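Local coordinates for protein DNA helicase uvsW (Enterobacteria phage T4, PDB 1RIF) that couples ATP hydrolysis to 3'-5' translocation and DNA unwinding, drives Holliday-junction branch migration in recombination-dependent repair, and helps reorganise stalled replication forks, at residues D120-F123 / E124-N128; L133-P136 / T137-R141; A149-L153 / E154-G158. The protein carries 1 engineered substitution. One frame throughout, in Å; residues are numbered along the deposited sequence.

Contact 1: residues D120-F123 / E124-N128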
loop_
_atom_site.group_PDB
_atom_site.type_symbol
_atom_site.label_atom_id
_atom_site.label_comp_id
_atom_site.label_asym_id
_atom_site.label_seq_id
_atom_site.Cartn_x
_atom_site.Cartn_y
_atom_site.Cartn_z
ATOM N N ASP A 120 5.543 17.537 -1.269
ATOM C CA ASP A 120 5.995 16.970 -0.006
ATOM C C ASP A 120 5.490 15.532 0.161
ATOM O O ASP A 120 6.259 14.631 0.501
ATOM C CB ASP A 120 5.504 17.824 1.174
ATOM C CG ASP A 120 6.290 19.124 1.335
ATOM O OD1 ASP A 120 7.324 19.296 0.647
ATOM O OD2 ASP A 120 5.875 19.971 2.161
ATOM N N ALA A 121 4.196 15.326 -0.074
ATOM C CA ALA A 121 3.587 14.000 0.056
ATOM C C ALA A 121 4.276 12.974 -0.851
ATOM O O ALA A 121 4.605 11.861 -0.412
ATOM C CB ALA A 121 2.100 14.077 -0.271
ATOM N N VAL A 122 4.487 13.350 -2.114
ATOM C CA VAL A 122 5.141 12.469 -3.079
ATOM C C VAL A 122 6.565 12.147 -2.635
ATOM O O VAL A 122 6.990 10.992 -2.678
ATOM C CB VAL A 122 5.186 13.112 -4.491
ATOM C CG1 VAL A 122 6.098 12.306 -5.403
ATOM C CG2 VAL A 122 3.785 13.175 -5.082
ATOM N N PHE A 123 7.300 13.169 -2.204
ATOM C CA PHE A 123 8.671 12.975 -1.749
ATOM C C PHE A 123 8.718 12.048 -0.528
ATOM O O PHE A 123 9.543 11.135 -0.466
ATOM C CB PHE A 123 9.315 14.318 -1.404
ATOM C CG PHE A 123 10.742 14.195 -0.945
ATOM C CD1 PHE A 123 11.748 13.855 -1.847
ATOM C CD2 PHE A 123 11.074 14.384 0.395
ATOM C CE1 PHE A 123 13.056 13.701 -1.427
ATOM C CE2 PHE A 123 12.384 14.233 0.830
ATOM C CZ PHE A 123 13.378 13.890 -0.081
ATOM N N GLU A 124 7.835 12.294 0.438
ATOM C CA GLU A 124 7.748 11.484 1.656
ATOM C C GLU A 124 7.495 10.015 1.327
ATOM O O GLU A 124 8.100 9.115 1.925
ATOM C CB GLU A 124 6.597 11.974 2.543
ATOM C CG GLU A 124 7.015 12.685 3.809
ATOM C CD GLU A 124 7.626 11.756 4.845
ATOM O OE1 GLU A 124 6.941 10.813 5.299
ATOM O OE2 GLU A 124 8.798 11.982 5.208
ATOM N N GLY A 125 6.583 9.791 0.382
ATOM C CA GLY A 125 6.220 8.441 -0.014
ATOM C C GLY A 125 7.325 7.693 -0.716
ATOM O O GLY A 125 7.629 6.547 -0.368
ATOM N N LEU A 126 7.934 8.342 -1.704
ATOM C CA LEU A 126 9.011 7.728 -2.461
ATOM C C LEU A 126 10.204 7.329 -1.596
ATOM O O LEU A 126 10.649 6.187 -1.646
ATOM C CB LEU A 126 9.466 8.667 -3.577
ATOM C CG LEU A 126 8.433 8.899 -4.685
ATOM C CD1 LEU A 126 9.050 9.771 -5.778
ATOM C CD2 LEU A 126 7.966 7.562 -5.258
ATOM N N VAL A 127 10.718 8.268 -0.807
ATOM C CA VAL A 127 11.863 7.998 0.059
ATOM C C VAL A 127 11.624 6.824 1.017
ATOM O O VAL A 127 12.453 5.913 1.133
ATOM C CB VAL A 127 12.222 9.230 0.903
ATOM C CG1 VAL A 127 13.306 8.876 1.898
ATOM C CG2 VAL A 127 12.690 10.350 0.005
ATOM N N ASN A 128 10.478 6.851 1.688
ATOM C CA ASN A 128 10.132 5.824 2.655
ATOM C C ASN A 128 9.463 4.576 2.084
ATOM O O ASN A 128 9.162 3.640 2.822
ATOM C CB ASN A 128 9.285 6.460 3.747
ATOM C CG ASN A 128 10.026 7.566 4.458
ATOM O OD1 ASN A 128 10.956 7.307 5.221
ATOM N ND2 ASN A 128 9.640 8.811 4.190
#
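Phe123 and Val127, one turn apart on helix 116-128, illustrate how an i to i+4 pair combines backbone bonding with side-chain contact. The Phe123 side chain swings out with CG anti to its own N (chi1 -179°); CB and CG meet only the adjoining peptide of Glu124, as connectivity dictates, and the real packing begins at the outer ring atoms. CD1, CE1 and CE2 come under Val127 CG2, and CZ approaches that methyl to 3.6 Å. The methyl thus sits over one ring face, displaced toward the rim, in a CH-pi contact of 3.8 Å from CG2 to the centroid. Elsewhere on the helix, Val122 CG1 and Leu126 CD1 run side by side at 3.9 Å. Main-chain bonds follow the same spacing: Val127 N reaches Phe123 O at 3.1 Å. Farther along, Glu124 O accepts the backbone N of Asn128 and also its side-chain amide. Asn128 ND2 lies 2.8 Å from Glu124 O, on a lone pair in the carbonyl plane. The chemistry is therefore split: apolar side chains pack toward Phe96, Ile144 and Leu148, while the charged ends of Asp120 and Glu124 pair with Arg93 and Arg131.

Contact 2: residues L133-P136 / T137-R141. Engineered in segment 137-141: Arg141 (natural residue Lys).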
loop_
_atom_site.group_PDB
_atom_site.type_symbol
_atom_site.label_atom_id
_atom_site.label_comp_id
_atom_site.label_asym_id
_atom_site.label_seq_id
_atom_site.Cartn_x
_atom_site.Cartn_y
_atom_site.Cartn_z
ATOM N N LEU A 133 -0.782 8.141 3.254
ATOM C CA LEU A 133 -0.719 9.569 3.042
ATOM C C LEU A 133 -2.043 10.143 3.510
ATOM O O LEU A 133 -3.076 9.971 2.863
ATOM C CB LEU A 133 -0.478 9.861 1.562
ATOM C CG LEU A 133 0.769 9.189 0.985
ATOM C CD1 LEU A 133 0.844 9.470 -0.503
ATOM C CD2 LEU A 133 2.018 9.691 1.707
ATOM N N ASN A 134 -1.999 10.817 4.652
ATOM C CA ASN A 134 -3.191 11.396 5.241
ATOM C C ASN A 134 -3.458 12.812 4.733
ATOM O O ASN A 134 -3.070 13.790 5.370
ATOM C CB ASN A 134 -3.040 11.377 6.764
ATOM C CG ASN A 134 -4.272 11.884 7.478
ATOM O OD1 ASN A 134 -5.395 11.669 7.025
ATOM N ND2 ASN A 134 -4.071 12.549 8.612
ATOM N N LEU A 135 -4.114 12.922 3.578
ATOM C CA LEU A 135 -4.428 14.229 3.007
ATOM C C LEU A 135 -5.896 14.316 2.634
ATOM O O LEU A 135 -6.490 13.327 2.210
ATOM C CB LEU A 135 -3.587 14.509 1.755
ATOM C CG LEU A 135 -2.308 13.709 1.538
ATOM C CD1 LEU A 135 -2.670 12.381 0.897
ATOM C CD2 LEU A 135 -1.369 14.475 0.631
ATOM N N PRO A 136 -6.495 15.514 2.777
ATOM C CA PRO A 136 -7.903 15.793 2.470
ATOM C C PRO A 136 -8.268 15.545 1.006
ATOM O O PRO A 136 -7.439 15.709 0.105
ATOM C CB PRO A 136 -8.059 17.255 2.879
ATOM C CG PRO A 136 -6.698 17.821 2.615
ATOM C CD PRO A 136 -5.798 16.750 3.175
ATOM N N THR A 137 -9.516 15.152 0.776
ATOM C CA THR A 137 -9.986 14.853 -0.571
ATOM C C THR A 137 -9.735 16.007 -1.550
ATOM O O THR A 137 -9.780 15.829 -2.770
ATOM C CB THR A 137 -11.494 14.495 -0.550
ATOM O OG1 THR A 137 -11.776 13.706 0.615
ATOM C CG2 THR A 137 -11.873 13.681 -1.791
ATOM N N SER A 138 -9.456 17.188 -1.014
ATOM C CA SER A 138 -9.200 18.354 -1.856
ATOM C C SER A 138 -7.744 18.429 -2.319
ATOM O O SER A 138 -7.441 19.077 -3.321
ATOM C CB SER A 138 -9.576 19.642 -1.112
ATOM O OG SER A 138 -8.812 19.803 0.075
ATOM N N ALA A 139 -6.846 17.760 -1.597
ATOM C CA ALA A 139 -5.421 17.761 -1.938
ATOM C C ALA A 139 -5.133 17.242 -3.354
ATOM O O ALA A 139 -4.000 16.844 -3.648
ATOM C CB ALA A 139 -4.636 16.936 -0.907
ATOM N N GLY A 140 -6.154 17.257 -4.216
ATOM C CA GLY A 140 -6.001 16.791 -5.589
ATOM C C GLY A 140 -5.082 15.590 -5.613
ATOM O O GLY A 140 -3.983 15.643 -6.177
ATOM N N ARG A 141 -5.540 14.507 -4.993
ATOM C CA ARG A 141 -4.761 13.286 -4.879
ATOM C C ARG A 141 -4.423 12.592 -6.169
ATOM O O ARG A 141 -3.505 11.794 -6.187
ATOM C CB ARG A 141 -5.471 12.278 -3.988
ATOM C CG ARG A 141 -5.774 12.752 -2.591
ATOM C CD ARG A 141 -6.578 11.684 -1.933
ATOM N NE ARG A 141 -7.203 12.120 -0.702
ATOM C CZ ARG A 141 -8.209 11.468 -0.137
ATOM N NH1 ARG A 141 -8.683 10.367 -0.716
ATOM N NH2 ARG A 141 -8.735 11.909 1.000
#
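The phosphate-binding loop (P-loop, helicase motif I) of this ATPase domain begins where strand 130-133 ends, and its turn is built by contacts between Leu135, Pro136 and the residues up to Arg141. Pro136 opens a type I beta turn that closes at Ala139: Ala139 N donates to Pro136 O at 2.7 Å, approaching from above the carbonyl plane, 45° out of it, and so not along a lone pair. The turn brings the Ala139 methyl back against Leu135 and Pro136, where Ala139 CB meets Leu135 CB at 3.8 Å and Pro136 CG at 4.2 Å. Ser138 OG lies alongside the proline ring, 3.9 Å from Pro136 CG. Gln118 of helix 116-128 bonds to Ala139 O.

In the P-loop NTPase fold this loop joins the first strand in sequence of the parallel sheet to helix 141-155, and residues 135-142 are the predicted ATP-binding segment. Arg141 is an engineered residue standing in place of the natural lysine. With CG beside the backbone N (chi1 -58°) and an extended chain from CG to NE, its guanidinium returns across the loop to the Leu135 carbonyl. Arg141 NH2 bonds to Leu135 O at 2.9 Å, the donor lying in the carbonyl plane while the oxygen stands 27° out of the guanidinium plane; Arg141 NE adds a weak bond to Leu135 O at 3.2 Å. Leu135 O thus takes one ordinary and one weak N-H from the same guanidinium. NH1 turns instead to the predicted DEAH-box motif (Asp-Glu-Cys-His here), forming salt bridges with Glu233 and Asp232.

Contact 3: residues A149-L153 / E154-G158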
loop_
_atom_site.group_PDB
_atom_site.type_symbol
_atom_site.label_atom_id
_atom_site.label_comp_id
_atom_site.label_asym_id
_atom_site.label_seq_id
_atom_site.Cartn_x
_atom_site.Cartn_y
_atom_site.Cartn_z
ATOM N N ALA A 149 3.335 7.273 -9.648
ATOM C CA ALA A 149 3.396 6.261 -10.709
ATOM C C ALA A 149 4.435 6.632 -11.790
ATOM O O ALA A 149 5.167 5.766 -12.272
ATOM C CB ALA A 149 2.012 6.068 -11.333
ATOM N N ARG A 150 4.491 7.914 -12.161
ATOM C CA ARG A 150 5.462 8.425 -13.143
ATOM C C ARG A 150 6.883 8.104 -12.668
ATOM O O ARG A 150 7.710 7.591 -13.420
ATOM C CB ARG A 150 5.362 9.949 -13.242
ATOM C CG ARG A 150 5.552 10.557 -14.622
ATOM C CD ARG A 150 6.670 9.964 -15.454
ATOM N NE ARG A 150 6.146 9.724 -16.797
ATOM C CZ ARG A 150 6.830 9.845 -17.930
ATOM N NH1 ARG A 150 8.102 10.207 -17.922
ATOM N NH2 ARG A 150 6.217 9.620 -19.083
ATOM N N TYR A 151 7.167 8.453 -11.415
ATOM C CA TYR A 151 8.474 8.207 -10.838
ATOM C C TYR A 151 8.840 6.742 -10.952
ATOM O O TYR A 151 9.920 6.408 -11.416
ATOM C CB TYR A 151 8.501 8.602 -9.363
ATOM C CG TYR A 151 9.829 8.304 -8.714
ATOM C CD1 TYR A 151 10.861 9.241 -8.733
ATOM C CD2 TYR A 151 10.087 7.050 -8.152
ATOM C CE1 TYR A 151 12.118 8.939 -8.215
ATOM C CE2 TYR A 151 11.340 6.738 -7.633
ATOM C CZ TYR A 151 12.350 7.686 -7.668
ATOM O OH TYR A 151 13.595 7.385 -7.161
ATOM N N TYR A 152 7.944 5.869 -10.509
ATOM C CA TYR A 152 8.190 4.433 -10.565
ATOM C C TYR A 152 8.409 3.967 -12.005
ATOM O O TYR A 152 9.342 3.214 -12.300
ATOM C CB TYR A 152 7.012 3.660 -9.969
ATOM C CG TYR A 152 7.264 2.179 -9.950
ATOM C CD1 TYR A 152 7.966 1.582 -8.900
ATOM C CD2 TYR A 152 6.901 1.387 -11.036
ATOM C CE1 TYR A 152 8.312 0.237 -8.942
ATOM C CE2 TYR A 152 7.240 0.048 -11.089
ATOM C CZ TYR A 152 7.950 -0.525 -10.045
ATOM O OH TYR A 152 8.331 -1.850 -10.140
ATOM N N LEU A 153 7.529 4.416 -12.892
ATOM C CA LEU A 153 7.584 4.063 -14.306
ATOM C C LEU A 153 8.980 4.332 -14.874
ATOM O O LEU A 153 9.565 3.489 -15.560
ATOM C CB LEU A 153 6.511 4.870 -15.056
ATOM C CG LEU A 153 5.935 4.543 -16.446
ATOM C CD1 LEU A 153 6.693 5.286 -17.497
ATOM C CD2 LEU A 153 5.928 3.048 -16.699
ATOM N N GLU A 154 9.527 5.501 -14.566
ATOM C CA GLU A 154 10.841 5.871 -15.073
ATOM C C GLU A 154 12.025 5.144 -14.437
ATOM O O GLU A 154 13.068 4.979 -15.070
ATOM C CB GLU A 154 11.055 7.374 -14.906
ATOM C CG GLU A 154 10.005 8.232 -15.561
ATOM C CD GLU A 154 10.391 9.698 -15.557
ATOM O OE1 GLU A 154 11.345 10.059 -14.833
ATOM O OE2 GLU A 154 9.731 10.488 -16.269
ATOM N N ASN A 155 11.867 4.702 -13.197
ATOM C CA ASN A 155 12.960 4.056 -12.484
ATOM C C ASN A 155 12.927 2.539 -12.275
ATOM O O ASN A 155 13.929 1.960 -11.851
ATOM C CB ASN A 155 13.129 4.751 -11.132
ATOM C CG ASN A 155 13.600 6.182 -11.278
ATOM O OD1 ASN A 155 14.778 6.431 -11.536
ATOM N ND2 ASN A 155 12.681 7.130 -11.138
ATOM N N TYR A 156 11.793 1.898 -12.555
ATOM C CA TYR A 156 11.670 0.453 -12.375
ATOM C C TYR A 156 10.895 -0.221 -13.496
ATOM O O TYR A 156 10.116 0.419 -14.192
ATOM C CB TYR A 156 11.000 0.133 -11.039
ATOM C CG TYR A 156 11.752 0.661 -9.843
ATOM C CD1 TYR A 156 11.649 2.001 -9.468
ATOM C CD2 TYR A 156 12.570 -0.173 -9.085
ATOM C CE1 TYR A 156 12.334 2.493 -8.374
ATOM C CE2 TYR A 156 13.263 0.315 -7.986
ATOM C CZ TYR A 156 13.139 1.647 -7.639
ATOM O OH TYR A 156 13.819 2.140 -6.553
ATOM N N GLU A 157 11.100 -1.526 -13.646
ATOM C CA GLU A 157 10.443 -2.285 -14.698
ATOM C C GLU A 157 9.095 -2.928 -14.400
ATOM O O GLU A 157 8.396 -3.342 -15.326
ATOM C CB GLU A 157 11.370 -3.377 -15.201
ATOM C CG GLU A 157 12.500 -2.902 -16.068
ATOM C CD GLU A 157 13.124 -4.059 -16.796
ATOM O OE1 GLU A 157 13.417 -5.077 -16.127
ATOM O OE2 GLU A 157 13.314 -3.960 -18.026
ATOM N N GLY A 158 8.714 -3.045 -13.139
ATOM C CA GLY A 158 7.423 -3.664 -12.871
ATOM C C GLY A 158 6.205 -2.873 -13.341
ATOM O O GLY A 158 6.293 -2.001 -14.212
#
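Tyr152 and Tyr156 supply the aromatic part of this contact at the close of helix 141-155. Tyr156 CB lies over one face of the Tyr152 ring, offset toward its rim, in a CH-pi contact 3.6 Å from the centroid. The two rings are nearly parallel, with planes at 9°, but slid so far apart that they barely overlap. A chi1 of -177° sends the Tyr152 ring toward the residues that follow it, and its OH accepts a weak bond from Gly158 N at 3.3 Å.

Hydrogen bonds to the last-turn carbonyls form the second group. Tyr156 N, from the first residue to leave helical geometry, still reaches Tyr152 O at 2.8 Å. Tyr151 O receives both Asn155 N and Asn155 ND2, the side-chain bond measuring 2.9 Å. Asn155 ND2 also stands over the centre of the Tyr151 ring, 3.4 Å above its plane, with ring and amide planes 34° apart. In this P-loop NTPase fold the helix leads from the nucleotide-binding loop to strand 159-163 of the parallel sheet, so the exit turn forms part of a beta-alpha-beta crossover, and Tyr152 packs on Met228 of strand 226-232.

Charge pairing comes third. Arg150 NH1 forms a salt bridge with Glu154 OE2, but the modelled 2.3 Å between them is implausibly short and the exact placing doubtful. Glu154 OE1 is held in turn by Lys102 and Trp99.

Helices 116-128 and 141-155 carry contacts 1 and 3, while contact 2 is the loop leading into the second of them; all three lie in the ATPase domain. Contacts 1 and 2 meet where Ala121 CB touches Leu135 CD2 at 3.6 Å. Contacts 1 and 3 meet through Leu126 and Tyr151, whereas contacts 2 and 3 do not touch. Contact 1 is the most buried, with no exposed residue among those touching, while contacts 2 and 3 reach the surface. Chemistry changes with place: aliphatic and phenyl groups dominate along helix 116-128, which packs against helices 93-101 and 141-155; engineered Arg141 and a carbonyl mark the nucleotide-binding loop; tyrosines with an ion pair finish helix 141-155 away from the annotated sites.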